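Local coordinates for protein arginine kinase (Anthopleura japonica, PDB 4RF6) that catalyses the reversible transfer of a phosphoryl group from ATP to L-arginine, giving phospho-L-arginine and ADP, with two phosphagen kinase repeats in one chain, at residues D222-V227 / F250-R255; P118-A123 / D350-V355. All coordinates share one frame; numbering follows the deposited sequence.

Contact 1: residues D222-V227 / F250-R255; sequences DKTFLV and FSRLCR
Arg252 leaves its helix in a nearly extended run, with CG anti to the backbone N, and then bends at chi3 (62°), which swings the guanidinium group onto the backbone of Thr224. The threonine meets it with OG1 tucked between its own backbone N and carbonyl carbon (chi1 57°). There the hydroxyl oxygen lies over one guanidinium face, displaced toward the rim and 3.4 Å from Arg252 NE, at too poor an angle for a hydrogen bond. The one clear polar link across the contact is Arg252 NE to Thr224 O, 3.1 Å long. It is a bent bond (N-H...O 139°), and its donor stands above the carbonyl plane instead of lying on a lone pair. Thr224 CB also packs 3.6 Å from Arg252 NH2, the two side chains crossing at about a right angle. Nearer the helix, Arg252 CD lies loosely against Phe225 CB, at 4.4 Å. Arg252 NH2 also forms a salt bridge with Glu241 of strand 235-242, so the guanidinium group is held by the loop carbonyl and by a charge on the neighbouring strand. Helix 246-264 lies against the antiparallel sheet where strand 225-229 begins; Phe225 and Leu253 both rest on Ile237 of the adjacent strand 235-242, and Leu253 reaches on to Ile132 and Val134 of strand 127-136.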
loop_
_atom_site.group_PDB
_atom_site.type_symbol
_atom_site.label_atom_id
_atom_site.label_comp_id
_atom_site.label_asym_id
_atom_site.label_seq_id
_atom_site.Cartn_x
_atom_site.Cartn_y
_atom_site.Cartn_z
ATOM N N ASP A 222 -5.934 -2.631 12.529
ATOM C CA ASP A 222 -5.817 -2.275 11.113
ATOM C C ASP A 222 -4.416 -1.809 10.739
ATOM O O ASP A 222 -4.102 -1.680 9.551
ATOM C CB ASP A 222 -6.799 -1.160 10.745
ATOM C CG ASP A 222 -8.239 -1.597 10.839
ATOM O OD1 ASP A 222 -8.495 -2.808 10.686
ATOM O OD2 ASP A 222 -9.107 -0.723 11.061
ATOM N N LYS A 223 -3.593 -1.540 11.750
ATOM C CA LYS A 223 -2.245 -0.992 11.558
ATOM C C LYS A 223 -2.286 0.325 10.786
ATOM O O LYS A 223 -1.500 0.561 9.867
ATOM C CB LYS A 223 -1.323 -2.005 10.879
ATOM C CG LYS A 223 -1.166 -3.301 11.666
ATOM C CD LYS A 223 -0.138 -4.227 11.019
ATOM C CE LYS A 223 -0.028 -5.541 11.793
ATOM N NZ LYS A 223 0.992 -6.469 11.222
ATOM N N THR A 224 -3.220 1.182 11.174
ATOM C CA THR A 224 -3.349 2.493 10.566
ATOM C C THR A 224 -3.196 3.561 11.644
ATOM O O THR A 224 -3.423 4.753 11.409
ATOM C CB THR A 224 -4.700 2.631 9.860
ATOM O OG1 THR A 224 -5.752 2.375 10.799
ATOM C CG2 THR A 224 -4.797 1.628 8.706
ATOM N N PHE A 225 -2.810 3.109 12.833
ATOM C CA PHE A 225 -2.605 3.987 13.971
ATOM C C PHE A 225 -1.456 3.428 14.788
ATOM O O PHE A 225 -1.457 2.242 15.135
ATOM C CB PHE A 225 -3.872 4.065 14.822
ATOM C CG PHE A 225 -3.709 4.885 16.067
ATOM C CD1 PHE A 225 -3.762 6.272 16.010
ATOM C CD2 PHE A 225 -3.495 4.271 17.292
ATOM C CE1 PHE A 225 -3.604 7.035 17.154
ATOM C CE2 PHE A 225 -3.338 5.022 18.442
ATOM C CZ PHE A 225 -3.391 6.408 18.374
ATOM N N LEU A 226 -0.472 4.275 15.081
ATOM C CA LEU A 226 0.745 3.837 15.754
ATOM C C LEU A 226 1.181 4.871 16.781
ATOM O O LEU A 226 1.172 6.076 16.505
ATOM C CB LEU A 226 1.861 3.629 14.725
ATOM C CG LEU A 226 3.281 3.389 15.238
ATOM C CD1 LEU A 226 3.363 2.027 15.908
ATOM C CD2 LEU A 226 4.304 3.501 14.108
ATOM N N VAL A 227 1.554 4.401 17.971
ATOM C CA VAL A 227 2.076 5.280 19.012
ATOM C C VAL A 227 3.464 4.811 19.446
ATOM O O VAL A 227 3.652 3.639 19.773
ATOM C CB VAL A 227 1.157 5.320 20.257
ATOM C CG1 VAL A 227 1.754 6.224 21.335
ATOM C CG2 VAL A 227 -0.257 5.780 19.889
ATOM N N PHE A 250 -6.926 12.140 9.705
ATOM C CA PHE A 250 -6.901 13.175 10.729
ATOM C C PHE A 250 -7.994 12.950 11.764
ATOM O O PHE A 250 -7.804 13.224 12.953
ATOM C CB PHE A 250 -7.043 14.562 10.099
ATOM C CG PHE A 250 -6.814 15.692 11.066
ATOM C CD1 PHE A 250 -5.648 15.752 11.819
ATOM C CD2 PHE A 250 -7.759 16.699 11.215
ATOM C CE1 PHE A 250 -5.431 16.791 12.715
ATOM C CE2 PHE A 250 -7.552 17.747 12.104
ATOM C CZ PHE A 250 -6.384 17.793 12.856
ATOM N N SER A 251 -9.138 12.450 11.308
ATOM C CA SER A 251 -10.236 12.105 12.209
ATOM C C SER A 251 -9.793 11.050 13.226
ATOM O O SER A 251 -10.004 11.209 14.431
ATOM C CB SER A 251 -11.445 11.603 11.409
ATOM O OG SER A 251 -12.473 11.151 12.263
ATOM N N ARG A 252 -9.180 9.979 12.723
ATOM C CA ARG A 252 -8.664 8.897 13.556
ATOM C C ARG A 252 -7.597 9.419 14.518
ATOM O O ARG A 252 -7.585 9.064 15.702
ATOM C CB ARG A 252 -8.105 7.775 12.668
ATOM C CG ARG A 252 -7.519 6.584 13.421
ATOM C CD ARG A 252 -7.308 5.384 12.499
ATOM N NE ARG A 252 -6.363 5.669 11.419
ATOM C CZ ARG A 252 -6.695 5.776 10.134
ATOM N NH1 ARG A 252 -7.954 5.615 9.750
ATOM N NH2 ARG A 252 -5.762 6.036 9.228
ATOM N N LEU A 253 -6.713 10.278 14.011
ATOM C CA LEU A 253 -5.684 10.887 14.850
ATOM C C LEU A 253 -6.318 11.668 15.994
ATOM O O LEU A 253 -5.994 11.451 17.168
ATOM C CB LEU A 253 -4.786 11.817 14.032
ATOM C CG LEU A 253 -3.684 12.500 14.845
ATOM C CD1 LEU A 253 -2.761 11.464 15.461
ATOM C CD2 LEU A 253 -2.890 13.490 14.003
ATOM N N CYS A 254 -7.229 12.571 15.641
ATOM C CA CYS A 254 -7.878 13.430 16.624
ATOM C C CYS A 254 -8.619 12.636 17.690
ATOM O O CYS A 254 -8.494 12.922 18.883
ATOM C CB CYS A 254 -8.819 14.411 15.931
ATOM S SG CYS A 254 -7.927 15.733 15.090
ATOM N N ARG A 255 -9.379 11.635 17.253
ATOM C CA ARG A 255 -10.114 10.766 18.170
ATOM C C ARG A 255 -9.215 10.233 19.285
ATOM O O ARG A 255 -9.569 10.290 20.463
ATOM C CB ARG A 255 -10.759 9.606 17.406
ATOM C CG ARG A 255 -12.280 9.693 17.303
ATOM C CD ARG A 255 -12.773 9.209 15.945
ATOM N NE ARG A 255 -12.236 7.891 15.615
ATOM C CZ ARG A 255 -12.001 7.468 14.377
ATOM N NH1 ARG A 255 -12.253 8.257 13.342
ATOM N NH2 ARG A 255 -11.505 6.258 14.176
#

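Contact 2: residues P118-A123 / D350-V355; sequences PDLDPA and DMYDGV
Tyr352 OH donates a short hydrogen bond to Pro118 O, 2.5 Å away, approaching in the carbonyl plane on a lone pair. The acceptor lies at the edge of the tyrosine ring, close to the ring plane, so the phenol meets the loop backbone end-on. The proline ring closes in beside the same hydroxyl, its CD 3.2 Å from Tyr352 OH, and the two side chains cross at about a right angle. Leu120 lies obliquely along the CE1 side of the ring: its CG is only 3.3 Å from Tyr352 CE1, an unusually close apolar approach, while Leu120 CD2 sits 3.6 Å from Tyr352 CZ. The other leucine methyl, Leu120 CD1, turns to the helix and meets Val355 CG1 at 4.0 Å. The phenol can span the gap because Tyr352 CG is anti to the backbone N (chi1 177°), which carries the ring off the side of the helix to the loop, although the nearest CA atoms, those of Leu120 and Tyr352, are 8.2 Å apart. Ile246 of helix 246-264 packs on the tyrosine too, Ile127 touches both Leu120 and Val355, and Val355 lies near Val290, a predicted ATP-binding residue. The contact joins the loop leading into strand 127-136 to the long helix 344-370, on the antiparallel sheet of the phosphagen kinase catalytic domain, whose strand 127-136 carries further predicted ATP-binding residues.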
loop_
_atom_site.group_PDB
_atom_site.type_symbol
_atom_site.label_atom_id
_atom_site.label_comp_id
_atom_site.label_asym_id
_atom_site.label_seq_id
_atom_site.Cartn_x
_atom_site.Cartn_y
_atom_site.Cartn_z
ATOM N N PRO A 118 -13.242 16.263 1.328
ATOM C CA PRO A 118 -13.798 15.143 0.563
ATOM C C PRO A 118 -12.660 14.364 -0.093
ATOM O O PRO A 118 -11.772 14.997 -0.668
ATOM C CB PRO A 118 -14.628 15.837 -0.519
ATOM C CG PRO A 118 -14.916 17.203 0.019
ATOM C CD PRO A 118 -13.726 17.571 0.849
ATOM N N ASP A 119 -12.690 13.033 -0.015
ATOM C CA ASP A 119 -11.581 12.194 -0.487
ATOM C C ASP A 119 -11.103 12.547 -1.904
ATOM O O ASP A 119 -11.861 12.440 -2.870
ATOM C CB ASP A 119 -11.959 10.711 -0.399
ATOM C CG ASP A 119 -10.746 9.792 -0.463
ATOM O OD1 ASP A 119 -9.607 10.287 -0.313
ATOM O OD2 ASP A 119 -10.940 8.574 -0.653
ATOM N N LEU A 120 -9.845 12.970 -2.012
ATOM C CA LEU A 120 -9.292 13.496 -3.266
ATOM C C LEU A 120 -9.206 12.475 -4.393
ATOM O O LEU A 120 -9.518 12.785 -5.547
ATOM C CB LEU A 120 -7.895 14.085 -3.031
ATOM C CG LEU A 120 -7.836 15.424 -2.308
ATOM C CD1 LEU A 120 -6.405 15.846 -2.009
ATOM C CD2 LEU A 120 -8.548 16.483 -3.130
ATOM N N ASP A 121 -8.782 11.261 -4.057
ATOM C CA ASP A 121 -8.354 10.304 -5.069
ATOM C C ASP A 121 -8.642 8.857 -4.654
ATOM O O ASP A 121 -7.719 8.083 -4.405
ATOM C CB ASP A 121 -6.857 10.517 -5.304
ATOM C CG ASP A 121 -6.297 9.650 -6.402
ATOM O OD1 ASP A 121 -7.057 9.265 -7.321
ATOM O OD2 ASP A 121 -5.081 9.365 -6.336
ATOM N N PRO A 122 -9.934 8.488 -4.576
ATOM C CA PRO A 122 -10.311 7.137 -4.143
ATOM C C PRO A 122 -9.854 6.087 -5.141
ATOM O O PRO A 122 -9.629 4.940 -4.761
ATOM C CB PRO A 122 -11.848 7.176 -4.148
ATOM C CG PRO A 122 -12.217 8.616 -4.173
ATOM C CD PRO A 122 -11.112 9.305 -4.912
ATOM N N ALA A 123 -9.737 6.478 -6.407
ATOM C CA ALA A 123 -9.329 5.559 -7.468
ATOM C C ALA A 123 -7.815 5.367 -7.470
ATOM O O ALA A 123 -7.291 4.547 -8.228
ATOM C CB ALA A 123 -9.805 6.056 -8.818
ATOM N N ASP A 350 -4.423 23.123 4.568
ATOM C CA ASP A 350 -3.415 23.565 3.602
ATOM C C ASP A 350 -2.866 22.361 2.839
ATOM O O ASP A 350 -2.634 22.421 1.630
ATOM C CB ASP A 350 -2.259 24.286 4.302
ATOM C CG ASP A 350 -2.643 25.658 4.817
ATOM O OD1 ASP A 350 -3.733 26.142 4.452
ATOM O OD2 ASP A 350 -1.841 26.247 5.581
ATOM N N MET A 351 -2.661 21.271 3.569
ATOM C CA MET A 351 -2.136 20.035 3.003
ATOM C C MET A 351 -3.093 19.499 1.957
ATOM O O MET A 351 -2.691 19.086 0.864
ATOM C CB MET A 351 -1.992 18.991 4.103
ATOM C CG MET A 351 -0.925 17.982 3.821
ATOM S SD MET A 351 0.673 18.809 3.885
ATOM C CE MET A 351 1.475 17.916 2.573
ATOM N N TYR A 352 -4.373 19.499 2.313
ATOM C CA TYR A 352 -5.428 19.032 1.430
ATOM C C TYR A 352 -5.571 19.939 0.207
ATOM O O TYR A 352 -5.613 19.461 -0.933
ATOM C CB TYR A 352 -6.752 18.978 2.201
ATOM C CG TYR A 352 -7.931 18.567 1.357
ATOM C CD1 TYR A 352 -8.203 17.226 1.119
ATOM C CD2 TYR A 352 -8.775 19.517 0.793
ATOM C CE1 TYR A 352 -9.281 16.843 0.349
ATOM C CE2 TYR A 352 -9.855 19.139 0.008
ATOM C CZ TYR A 352 -10.099 17.801 -0.207
ATOM O OH TYR A 352 -11.168 17.413 -0.983
ATOM N N ASP A 353 -5.657 21.245 0.452
ATOM C CA ASP A 353 -5.853 22.215 -0.620
ATOM C C ASP A 353 -4.632 22.233 -1.536
ATOM O O ASP A 353 -4.756 22.317 -2.765
ATOM C CB ASP A 353 -6.097 23.620 -0.053
ATOM C CG ASP A 353 -7.382 23.723 0.761
ATOM O OD1 ASP A 353 -8.213 22.800 0.705
ATOM O OD2 ASP A 353 -7.558 24.750 1.457
ATOM N N GLY A 354 -3.451 22.143 -0.934
ATOM C CA GLY A 354 -2.209 22.147 -1.687
ATOM C C GLY A 354 -2.043 20.942 -2.597
ATOM O O GLY A 354 -1.761 21.094 -3.791
ATOM N N VAL A 355 -2.206 19.745 -2.036
ATOM C CA VAL A 355 -2.127 18.508 -2.816
ATOM C C VAL A 355 -3.178 18.504 -3.922
ATOM O O VAL A 355 -2.911 18.080 -5.050
ATOM C CB VAL A 355 -2.285 17.254 -1.919
ATOM C CG1 VAL A 355 -2.433 15.996 -2.766
ATOM C CG2 VAL A 355 -1.095 17.113 -0.974
#

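Overall arrangement
Both contacts belong to the first of the two phosphagen kinase repeats and are built around its eight-stranded antiparallel sheet. The centres of contact 1 and contact 2 are about 18 Å apart. The nearest atoms of contact 1 and contact 2 are about 9 Å apart, without touching. Along the chain, 118-123 comes first, then 222-227 and 250-255, and finally 350-355; contact 1 therefore falls wholly within the span that contact 2 brackets. Strand 127-136 packs on both, and helix 246-264 carries part of contact 1 while also touching contact 2. Contact 1 joins a helix to the sheet, contact 2 a helix to the loop that enters it, in a domain whose sheet bears predicted ATP-binding residues.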